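Local atomic coordinates of glycoside hydrolase (Streptococcus pneumoniae serotype 4, PDB entry 6ORH), a protein that probably acts as an alpha-L-fucosidase, a glycoside hydrolase that removes fucose from host-derived carbohydrate antigens. Residues Q13-Y18 with T249-G254; D117-V122 with Y159-K164; Y145-L150 with F185-E190. The protein carries 2 engineered substitutions. One frame throughout, in Å; residues are numbered along the deposited sequence. Where two conformers were deposited one is given.

Contact 1: residues Q13-Y18 with T249-G254. With EDO (1,2-ethanediol), chain E.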
loop_
_atom_site.group_PDB
_atom_site.type_symbol
_atom_site.label_atom_id
_atom_site.label_comp_id
_atom_site.label_asym_id
_atom_site.label_seq_id
_atom_site.Cartn_x
_atom_site.Cartn_y
_atom_site.Cartn_z
ATOM N N GLN A 13 9.105 18.169 21.661
ATOM C CA GLN A 13 8.234 17.515 22.631
ATOM C C GLN A 13 6.768 17.583 22.199
ATOM O O GLN A 13 6.027 16.624 22.421
ATOM C CB GLN A 13 8.430 18.109 24.026
ATOM C CG GLN A 13 9.838 17.916 24.566
ATOM C CD GLN A 13 10.095 18.863 25.712
ATOM O OE1 GLN A 13 10.981 19.714 25.649
ATOM N NE2 GLN A 13 9.299 18.735 26.763
ATOM N N THR A 14 6.354 18.702 21.586
ATOM C CA THR A 14 4.979 18.825 21.127
ATOM C C THR A 14 4.715 17.840 19.989
ATOM O O THR A 14 3.612 17.296 19.885
ATOM C CB THR A 14 4.538 20.241 20.727
ATOM O OG1 THR A 14 5.430 20.826 19.760
ATOM C CG2 THR A 14 4.369 21.170 21.910
ATOM N N GLN A 15 5.725 17.611 19.143
ATOM C CA GLN A 15 5.548 16.638 18.065
ATOM C C GLN A 15 5.406 15.230 18.659
ATOM O O GLN A 15 4.547 14.468 18.229
ATOM C CB GLN A 15 6.692 16.672 17.040
ATOM C CG GLN A 15 6.621 17.860 16.070
ATOM C CD GLN A 15 7.877 18.021 15.242
ATOM O OE1 GLN A 15 9.007 17.976 15.742
ATOM N NE2 GLN A 15 7.704 18.256 13.940
ATOM N N LEU A 16 6.267 14.876 19.622
ATOM C CA LEU A 16 6.203 13.565 20.240
ATOM C C LEU A 16 4.860 13.404 20.939
ATOM O O LEU A 16 4.312 12.304 20.934
ATOM C CB LEU A 16 7.354 13.410 21.237
ATOM C CG LEU A 16 8.690 13.051 20.610
ATOM C CD1 LEU A 16 9.809 13.114 21.648
ATOM C CD2 LEU A 16 8.629 11.687 19.946
ATOM N N ALA A 17 4.354 14.492 21.520
ATOM C CA ALA A 17 3.114 14.381 22.271
ATOM C C ALA A 17 1.964 14.039 21.314
ATOM O O ALA A 17 1.084 13.204 21.596
ATOM C CB ALA A 17 2.899 15.650 23.077
ATOM N N TYR A 18 1.952 14.711 20.156
ATOM C CA TYR A 18 0.903 14.431 19.189
ATOM C C TYR A 18 1.002 12.988 18.681
ATOM O O TYR A 18 -0.036 12.320 18.529
ATOM C CB TYR A 18 1.009 15.426 18.024
ATOM C CG TYR A 18 -0.103 15.419 17.002
ATOM C CD1 TYR A 18 -1.352 14.837 17.245
ATOM C CD2 TYR A 18 0.082 16.070 15.779
ATOM C CE1 TYR A 18 -2.358 14.876 16.293
ATOM C CE2 TYR A 18 -0.928 16.143 14.839
ATOM C CZ TYR A 18 -2.160 15.561 15.102
ATOM O OH TYR A 18 -3.146 15.677 14.175
ATOM N N THR A 249 15.739 17.386 6.617
ATOM C CA THR A 249 16.520 18.252 7.494
ATOM C C THR A 249 15.743 18.695 8.738
ATOM O O THR A 249 16.373 19.164 9.689
ATOM C CB THR A 249 17.104 19.459 6.733
ATOM O OG1 THR A 249 16.013 20.097 6.076
ATOM C CG2 THR A 249 18.116 19.012 5.702
ATOM N N ILE A 250 14.393 18.625 8.713
ATOM C CA ILE A 250 13.556 18.964 9.856
ATOM C C ILE A 250 12.632 17.784 10.136
ATOM O O ILE A 250 12.250 17.065 9.216
ATOM C CB ILE A 250 12.714 20.249 9.646
ATOM C CG1 ILE A 250 11.665 20.041 8.549
ATOM C CG2 ILE A 250 13.633 21.436 9.317
ATOM C CD1 ILE A 250 10.552 21.121 8.464
ATOM N N PHE A 251 12.318 17.587 11.434
ATOM C CA PHE A 251 11.292 16.602 11.792
ATOM C C PHE A 251 9.926 17.183 11.434
ATOM O O PHE A 251 9.630 18.344 11.753
ATOM C CB PHE A 251 11.390 16.246 13.277
ATOM C CG PHE A 251 10.632 14.980 13.629
ATOM C CD1 PHE A 251 9.243 14.993 13.734
ATOM C CD2 PHE A 251 11.285 13.764 13.746
ATOM C CE1 PHE A 251 8.535 13.817 14.016
ATOM C CE2 PHE A 251 10.577 12.597 14.039
ATOM C CZ PHE A 251 9.203 12.618 14.180
ATOM N N SER A 252 9.104 16.354 10.764
ATOM C CA SER A 252 7.855 16.857 10.198
ATOM C C SER A 252 6.831 15.724 10.290
ATOM O O SER A 252 7.111 14.641 9.778
ATOM C CB SER A 252 8.116 17.225 8.725
ATOM O OG SER A 252 6.867 17.488 8.051
ATOM N N ILE A 253 5.690 15.981 10.955
ATOM C CA ILE A 253 4.618 14.972 10.971
ATOM C C ILE A 253 3.755 15.121 9.714
ATOM O O ILE A 253 3.186 16.207 9.515
ATOM C CB ILE A 253 3.763 15.184 12.222
ATOM C CG1 ILE A 253 4.581 14.921 13.493
ATOM C CG2 ILE A 253 2.489 14.337 12.181
ATOM C CD1 ILE A 253 3.860 15.325 14.757
ATOM N N GLY A 254 3.618 14.033 8.941
ATOM C CA GLY A 254 2.669 14.024 7.811
ATOM C C GLY A 254 1.270 13.665 8.327
ATOM O O GLY A 254 0.900 12.489 8.403
HETATM C C1 EDO E . 11.210 20.711 15.629
HETATM O O1 EDO E . 11.604 19.347 15.607
HETATM C C2 EDO E . 9.833 20.949 15.121
HETATM O O2 EDO E . 9.244 22.165 15.545
#

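Contact 2: residues D117-V122 with Y159-K164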
loop_
_atom_site.group_PDB
_atom_site.type_symbol
_atom_site.label_atom_id
_atom_site.label_comp_id
_atom_site.label_asym_id
_atom_site.label_seq_id
_atom_site.Cartn_x
_atom_site.Cartn_y
_atom_site.Cartn_z
ATOM N N ASP A 117 -10.736 18.481 29.165
ATOM C CA ASP A 117 -9.300 18.394 28.904
ATOM C C ASP A 117 -9.070 17.836 27.498
ATOM O O ASP A 117 -8.300 16.901 27.283
ATOM C CB ASP A 117 -8.566 17.546 29.950
ATOM C CG ASP A 117 -7.056 17.700 29.881
ATOM O OD1 ASP A 117 -6.590 18.733 29.341
ATOM O OD2 ASP A 117 -6.345 16.757 30.324
ATOM N N MET A 118 -9.763 18.450 26.530
ATOM C CA MET A 118 -9.628 18.155 25.110
ATOM C C MET A 118 -8.723 19.223 24.502
ATOM O O MET A 118 -9.048 20.407 24.548
ATOM C CB MET A 118 -10.993 18.231 24.419
ATOM C CG MET A 118 -10.926 18.064 22.906
ATOM S SD MET A 118 -10.491 16.444 22.339
ATOM C CE MET A 118 -12.021 15.554 22.643
ATOM N N ASP A 119 -7.539 18.823 24.009
ATOM C CA ASP A 119 -6.676 19.815 23.380
ATOM C C ASP A 119 -7.362 20.432 22.167
ATOM O O ASP A 119 -8.227 19.800 21.534
ATOM C CB ASP A 119 -5.332 19.211 22.984
ATOM C CG ASP A 119 -4.469 18.872 24.194
ATOM O OD1 ASP A 119 -4.734 19.337 25.320
ATOM O OD2 ASP A 119 -3.521 18.132 23.997
ATOM N N MET A 120 -6.990 21.695 21.869
ATOM C CA MET A 120 -7.649 22.499 20.840
ATOM C C MET A 120 -6.697 22.829 19.685
ATOM O O MET A 120 -5.504 23.073 19.889
ATOM C CB MET A 120 -8.201 23.801 21.446
ATOM C CG MET A 120 -9.501 23.621 22.248
ATOM S SD MET A 120 -10.898 23.166 21.195
ATOM C CE MET A 120 -11.254 24.681 20.296
ATOM N N GLY A 121 -7.242 22.806 18.455
ATOM C CA GLY A 121 -6.607 23.406 17.293
ATOM C C GLY A 121 -7.556 24.397 16.649
ATOM O O GLY A 121 -8.770 24.358 16.915
ATOM N N VAL A 122 -6.984 25.291 15.845
ATOM C CA VAL A 122 -7.809 26.291 15.192
ATOM C C VAL A 122 -7.406 26.390 13.731
ATOM O O VAL A 122 -6.208 26.466 13.406
ATOM C CB VAL A 122 -7.723 27.662 15.898
ATOM C CG1 VAL A 122 -6.304 28.221 15.931
ATOM C CG2 VAL A 122 -8.648 28.657 15.184
ATOM N N TYR A 159 -10.114 31.115 25.218
ATOM C CA TYR A 159 -10.097 30.251 24.039
ATOM C C TYR A 159 -9.037 29.176 24.209
ATOM O O TYR A 159 -8.044 29.408 24.883
ATOM C CB TYR A 159 -9.769 31.065 22.778
ATOM C CG TYR A 159 -10.806 32.064 22.337
ATOM C CD1 TYR A 159 -12.165 31.886 22.607
ATOM C CD2 TYR A 159 -10.414 33.183 21.601
ATOM C CE1 TYR A 159 -13.111 32.794 22.145
ATOM C CE2 TYR A 159 -11.354 34.099 21.139
ATOM C CZ TYR A 159 -12.701 33.896 21.405
ATOM O OH TYR A 159 -13.631 34.791 20.954
ATOM N N GLY A 160 -9.271 27.988 23.626
ATOM C CA GLY A 160 -8.315 26.907 23.777
ATOM C C GLY A 160 -8.719 26.022 24.944
ATOM O O GLY A 160 -9.760 26.251 25.565
ATOM N N ASN A 161 -7.848 25.058 25.236
ATOM C CA ASN A 161 -7.976 24.210 26.411
ATOM C C ASN A 161 -7.261 24.947 27.541
ATOM O O ASN A 161 -6.039 24.954 27.584
ATOM C CB ASN A 161 -7.351 22.846 26.121
ATOM C CG ASN A 161 -7.369 21.914 27.320
ATOM O OD1 ASN A 161 -8.020 22.218 28.309
ATOM N ND2 ASN A 161 -6.754 20.748 27.197
ATOM N N ALA A 162 -8.043 25.613 28.415
ATOM C CA ALA A 162 -7.476 26.445 29.485
ATOM C C ALA A 162 -6.473 27.441 28.917
ATOM O O ALA A 162 -5.351 27.543 29.410
ATOM C CB ALA A 162 -6.867 25.582 30.575
ATOM N N GLY A 163 -6.869 28.093 27.816
ATOM C CA GLY A 163 -6.060 29.133 27.205
ATOM C C GLY A 163 -4.966 28.618 26.281
ATOM O O GLY A 163 -4.198 29.413 25.731
ATOM N N LYS A 164 -4.880 27.301 26.102
ATOM C CA LYS A 164 -3.767 26.747 25.351
ATOM C C LYS A 164 -4.274 26.189 24.027
ATOM O O LYS A 164 -5.291 25.487 23.993
ATOM C CB LYS A 164 -3.055 25.659 26.156
ATOM C CG LYS A 164 -1.780 25.127 25.520
ATOM C CD LYS A 164 -1.047 24.167 26.453
ATOM C CE LYS A 164 0.357 23.826 26.005
ATOM N NZ LYS A 164 1.251 25.007 26.038
HETATM O O HOH W 1 -4.886 22.751 23.475
#

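Contact 3: residues Y145-L150 with F185-E190. With EDO (1,2-ethanediol), chain F.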
loop_
_atom_site.group_PDB
_atom_site.type_symbol
_atom_site.label_atom_id
_atom_site.label_comp_id
_atom_site.label_asym_id
_atom_site.label_seq_id
_atom_site.Cartn_x
_atom_site.Cartn_y
_atom_site.Cartn_z
ATOM N N TYR A 145 -4.713 41.681 8.671
ATOM C CA TYR A 145 -6.018 41.172 9.075
ATOM C C TYR A 145 -5.850 39.752 9.628
ATOM O O TYR A 145 -6.319 39.444 10.736
ATOM C CB TYR A 145 -6.969 41.193 7.866
ATOM C CG TYR A 145 -8.278 40.462 8.035
ATOM C CD1 TYR A 145 -9.216 40.897 8.964
ATOM C CD2 TYR A 145 -8.584 39.305 7.321
ATOM C CE1 TYR A 145 -10.422 40.245 9.124
ATOM C CE2 TYR A 145 -9.800 38.647 7.469
ATOM C CZ TYR A 145 -10.713 39.101 8.406
ATOM O OH TYR A 145 -11.912 38.481 8.612
ATOM N N TYR A 146 -5.164 38.912 8.847
ATOM C CA TYR A 146 -4.937 37.519 9.250
ATOM C C TYR A 146 -4.215 37.461 10.596
ATOM O O TYR A 146 -4.631 36.728 11.512
ATOM C CB TYR A 146 -4.212 36.741 8.137
ATOM C CG TYR A 146 -4.216 35.245 8.354
ATOM C CD1 TYR A 146 -3.247 34.657 9.165
ATOM C CD2 TYR A 146 -5.149 34.435 7.739
ATOM C CE1 TYR A 146 -3.245 33.287 9.386
ATOM C CE2 TYR A 146 -5.164 33.060 7.946
ATOM C CZ TYR A 146 -4.227 32.500 8.804
ATOM O OH TYR A 146 -4.193 31.140 9.008
ATOM N N LEU A 147 -3.126 38.230 10.707
ATOM C CA LEU A 147 -2.281 38.252 11.897
ATOM C C LEU A 147 -3.074 38.768 13.100
ATOM O O LEU A 147 -2.971 38.230 14.202
ATOM C CB LEU A 147 -1.037 39.116 11.632
ATOM C CG LEU A 147 -0.074 39.230 12.819
ATOM C CD1 LEU A 147 0.440 37.858 13.250
ATOM C CD2 LEU A 147 1.102 40.151 12.481
ATOM N N ALA A 148 -3.863 39.827 12.901
ATOM C CA ALA A 148 -4.700 40.330 13.987
ATOM C C ALA A 148 -5.670 39.257 14.484
ATOM O O ALA A 148 -5.958 39.212 15.675
ATOM C CB ALA A 148 -5.446 41.574 13.573
ATOM N N GLN A 149 -6.179 38.410 13.581
ATOM C CA GLN A 149 -7.084 37.363 14.034
ATOM C C GLN A 149 -6.307 36.290 14.796
ATOM O O GLN A 149 -6.813 35.784 15.805
ATOM C CB GLN A 149 -7.951 36.870 12.871
ATOM C CG GLN A 149 -8.928 37.958 12.453
ATOM C CD GLN A 149 -9.924 37.427 11.464
ATOM O OE1 GLN A 149 -9.606 36.580 10.613
ATOM N NE2 GLN A 149 -11.127 37.958 11.554
ATOM N N LEU A 150 -5.118 35.921 14.302
ATOM C CA LEU A 150 -4.272 35.007 15.070
ATOM C C LEU A 150 -4.128 35.532 16.505
ATOM O O LEU A 150 -4.236 34.748 17.458
ATOM C CB LEU A 150 -2.891 34.845 14.432
ATOM C CG LEU A 150 -2.808 34.024 13.134
ATOM C CD1 LEU A 150 -1.372 33.991 12.636
ATOM C CD2 LEU A 150 -3.323 32.609 13.370
ATOM N N PHE A 185 4.391 34.480 6.199
ATOM C CA PHE A 185 4.411 33.286 7.044
ATOM C C PHE A 185 5.305 33.471 8.277
ATOM O O PHE A 185 4.900 33.145 9.394
ATOM C CB PHE A 185 4.883 32.094 6.213
ATOM C CG PHE A 185 3.845 31.522 5.290
ATOM C CD1 PHE A 185 2.706 30.921 5.807
ATOM C CD2 PHE A 185 4.046 31.487 3.912
ATOM C CE1 PHE A 185 1.762 30.342 4.966
ATOM C CE2 PHE A 185 3.111 30.895 3.071
ATOM C CZ PHE A 185 1.977 30.309 3.604
ATOM N N GLU A 186 6.516 33.996 8.094
ATOM C CA GLU A 186 7.436 34.105 9.226
ATOM C C GLU A 186 6.870 34.987 10.337
ATOM O O GLU A 186 7.022 34.680 11.520
ATOM C CB GLU A 186 8.841 34.514 8.775
ATOM C CG GLU A 186 9.530 33.397 8.028
ATOM C CD GLU A 186 9.676 32.042 8.725
ATOM O OE1 GLU A 186 9.747 31.981 9.998
ATOM O OE2 GLU A 186 9.724 31.035 7.997
ATOM N N LYS A 187 6.220 36.102 9.979
ATOM C CA LYS A 187 5.625 36.981 10.963
ATOM C C LYS A 187 4.488 36.254 11.675
ATOM O O LYS A 187 4.372 36.338 12.891
ATOM C CB LYS A 187 5.151 38.270 10.284
ATOM C CG LYS A 187 4.713 39.351 11.252
ATOM C CD LYS A 187 4.534 40.682 10.558
ATOM C CE LYS A 187 4.123 41.773 11.526
ATOM N NZ LYS A 187 3.787 43.002 10.773
ATOM N N TRP A 188 3.700 35.479 10.916
ATOM C CA TRP A 188 2.643 34.697 11.550
ATOM C C TRP A 188 3.225 33.690 12.537
ATOM O O TRP A 188 2.692 33.570 13.648
ATOM C CB TRP A 188 1.792 33.950 10.522
ATOM C CG TRP A 188 1.084 34.810 9.520
ATOM C CD1 TRP A 188 1.000 36.174 9.468
ATOM C CD2 TRP A 188 0.266 34.320 8.449
ATOM N NE1 TRP A 188 0.200 36.564 8.413
ATOM C CE2 TRP A 188 -0.250 35.447 7.766
ATOM C CE3 TRP A 188 -0.068 33.033 8.011
ATOM C CZ2 TRP A 188 -1.112 35.315 6.670
ATOM C CZ3 TRP A 188 -0.878 32.897 6.905
ATOM C CH2 TRP A 188 -1.417 34.030 6.283
ATOM N N PHE A 189 4.296 32.995 12.138
ATOM C CA PHE A 189 4.855 31.937 12.979
ATOM C C PHE A 189 5.441 32.555 14.244
ATOM O O PHE A 189 5.346 31.965 15.333
ATOM C CB PHE A 189 5.902 31.115 12.217
ATOM C CG PHE A 189 5.426 30.438 10.953
ATOM C CD1 PHE A 189 4.068 30.173 10.733
ATOM C CD2 PHE A 189 6.352 30.088 9.964
ATOM C CE1 PHE A 189 3.660 29.513 9.574
ATOM C CE2 PHE A 189 5.943 29.461 8.795
ATOM C CZ PHE A 189 4.597 29.188 8.602
ATOM N N GLU A 190 6.036 33.749 14.099
ATOM C CA GLU A 190 6.595 34.451 15.247
ATOM C C GLU A 190 5.519 34.735 16.294
ATOM O O GLU A 190 5.734 34.487 17.486
ATOM C CB GLU A 190 7.255 35.753 14.793
ATOM C CG GLU A 190 8.633 35.561 14.199
ATOM C CD GLU A 190 9.208 36.836 13.597
ATOM O OE1 GLU A 190 8.547 37.884 13.694
ATOM O OE2 GLU A 190 10.297 36.777 13.015
HETATM C C1 EDO F . 9.482 27.489 11.077
HETATM O O1 EDO F . 9.864 28.095 9.853
HETATM C C2 EDO F . 9.718 28.383 12.231
HETATM O O2 EDO F . 9.713 29.781 11.924
#

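Contact 1: residues Q13-Y18 with T249-G254
Q15 reaches out of helix 13-21 to F251 and I253 on strand 250-259, one of the strands of the TIM-type barrel. Its CG lies beside the backbone N (chi1 -76°) and the chain runs extended from there, which carries the amide across to the strand. NE2 donates to F251 O over 2.9 Å. The oxygen lies almost in the amide plane, yet seen from F251 the donor stands well above the carbonyl plane, 65° out of it, and so misses the lone pairs. A second bond from NE2, to S208 O, and one from S12 N to OE1 give the buried amide partners at both ends. The same amide also sits against the phenyl of F251, with the two planes 70° apart: NE2 lies level with the ring at its edge, 3.6 Å from F251 CD1. Y18, one turn further on, bonds E255 through its hydroxyl, and the ring makes a cation-pi contact with K70. Between Q15 and Y18 comes I253, whose extended CG1 branch brings a single methyl to the helix: I253 CD1 lies 4.0 Å from Y18 CD2 and 3.6 Å from Q15 O.

Contact 2: residues D117-V122 with Y159-K164
A partly buried contact, led by polar side chains, joins the start of strand 119-124 to the turn before strand 167-169: N161 on the turn is bound by D117 and D119 at the entry to the strand. Both bonds leave one atom. N161 ND2 donates to D117 OD1 over 2.9 Å in a nearly straight line (170°), and to D119 OD1 over 3.1 Å along a more bent path. Both acceptors lie close to the plane of the amide, so the pair fixes its rotation, and each carboxylate is approached on its anti side, although D117 is met somewhat out of its plane. Two carboxylates on one NH2 would be expected to polarise it. CG of N161 stands anti to the backbone N (chi1 177°), which places the amide between the two carboxylates. N161 CB itself lies 3.4 Å from M118 O.

The two strands are parallel neighbours in the TIM barrel, and the contact lies where their pairing starts. D117 closes helix 105-116 with a Schellman motif, while N161 to K164 form a type I' turn tied by two backbone bonds. S110 and T114 of that helix also hold the turn, bonding G160 N and A162 N. M120 pairs with A166 through its backbone, while a water accepts from M120 N and donates to K164 O, 2.8 Å from each atom. On the buried side the M120 side chain, in one of its two conformers, rests over the G160-N161 peptide, with M120 CG 3.7 Å from G160 C.

Contact 3: residues Y145-L150 with F185-E190
The hydroxyl of Y146 is hydrogen-bonded to L124 O of strand 119-124, and the ring that carries it is stacked on W188; no hydrogen bond joins the two segments themselves. The helices 139-154 and 185-196 flank strand 167-169 in sequence, successive alpha elements of the TIM barrel, and they run almost parallel: the short segments make an angle of 12° with axes 10.2 Å apart.

The phenol of Y146 lies face to face with the six-membered ring of W188, planes 17° apart and ring centroids separated by 3.8 Å. The overlap is slightly displaced, so that the nearest pair, Y146 CD1 and W188 CZ2 at 3.3 Å, falls toward the rim of the rings. With CG of Y146 anti to the backbone N (chi1 -167°), the ring swings out over the indole, while its hydroxyl continues inward to the barrel strand. One polar bond at the far end of the phenol thus helps to fix where the ring lies on the indole. F185 CA, from the same helix as W188, backs the opposite face of the indole. The ring of Y183 also meets the indole, with its plane tilted against it.

Leucines border the stack. L147 CD2 lies across the extended aliphatic chain of K187, 3.6 Å from K187 CE, and covers part of a lysine that is otherwise exposed. Its other methyl, L147 CD1, comes only within 4.2 Å of W188 CD1 on the pyrrole side. One turn on, L150 crosses the base of the indole at about a right angle, placing L150 CD1 3.8 Å from W188 CB.

In the fold
All three contacts belong to the same barrel, but at different distances from the centre of the chain. Contacts 1 and 2 both reach the barrel sheet, with centres 19 Å apart: the former sets a helix on a strand and is buried, the latter joins the start of strand 119-124 to the turn before strand 167-169 and is partly exposed. Contact 3 lies farther out, between two helices, yet is itself largely buried. Strand 119-124 and helix 139-154 follow each other in the chain, tying 117-122 to 145-150. Chemistry follows position: a buried amide on a backbone carbonyl beside an isoleucine methyl in contact 1, carboxylates and water in contact 2, and rings and methyls in contact 3.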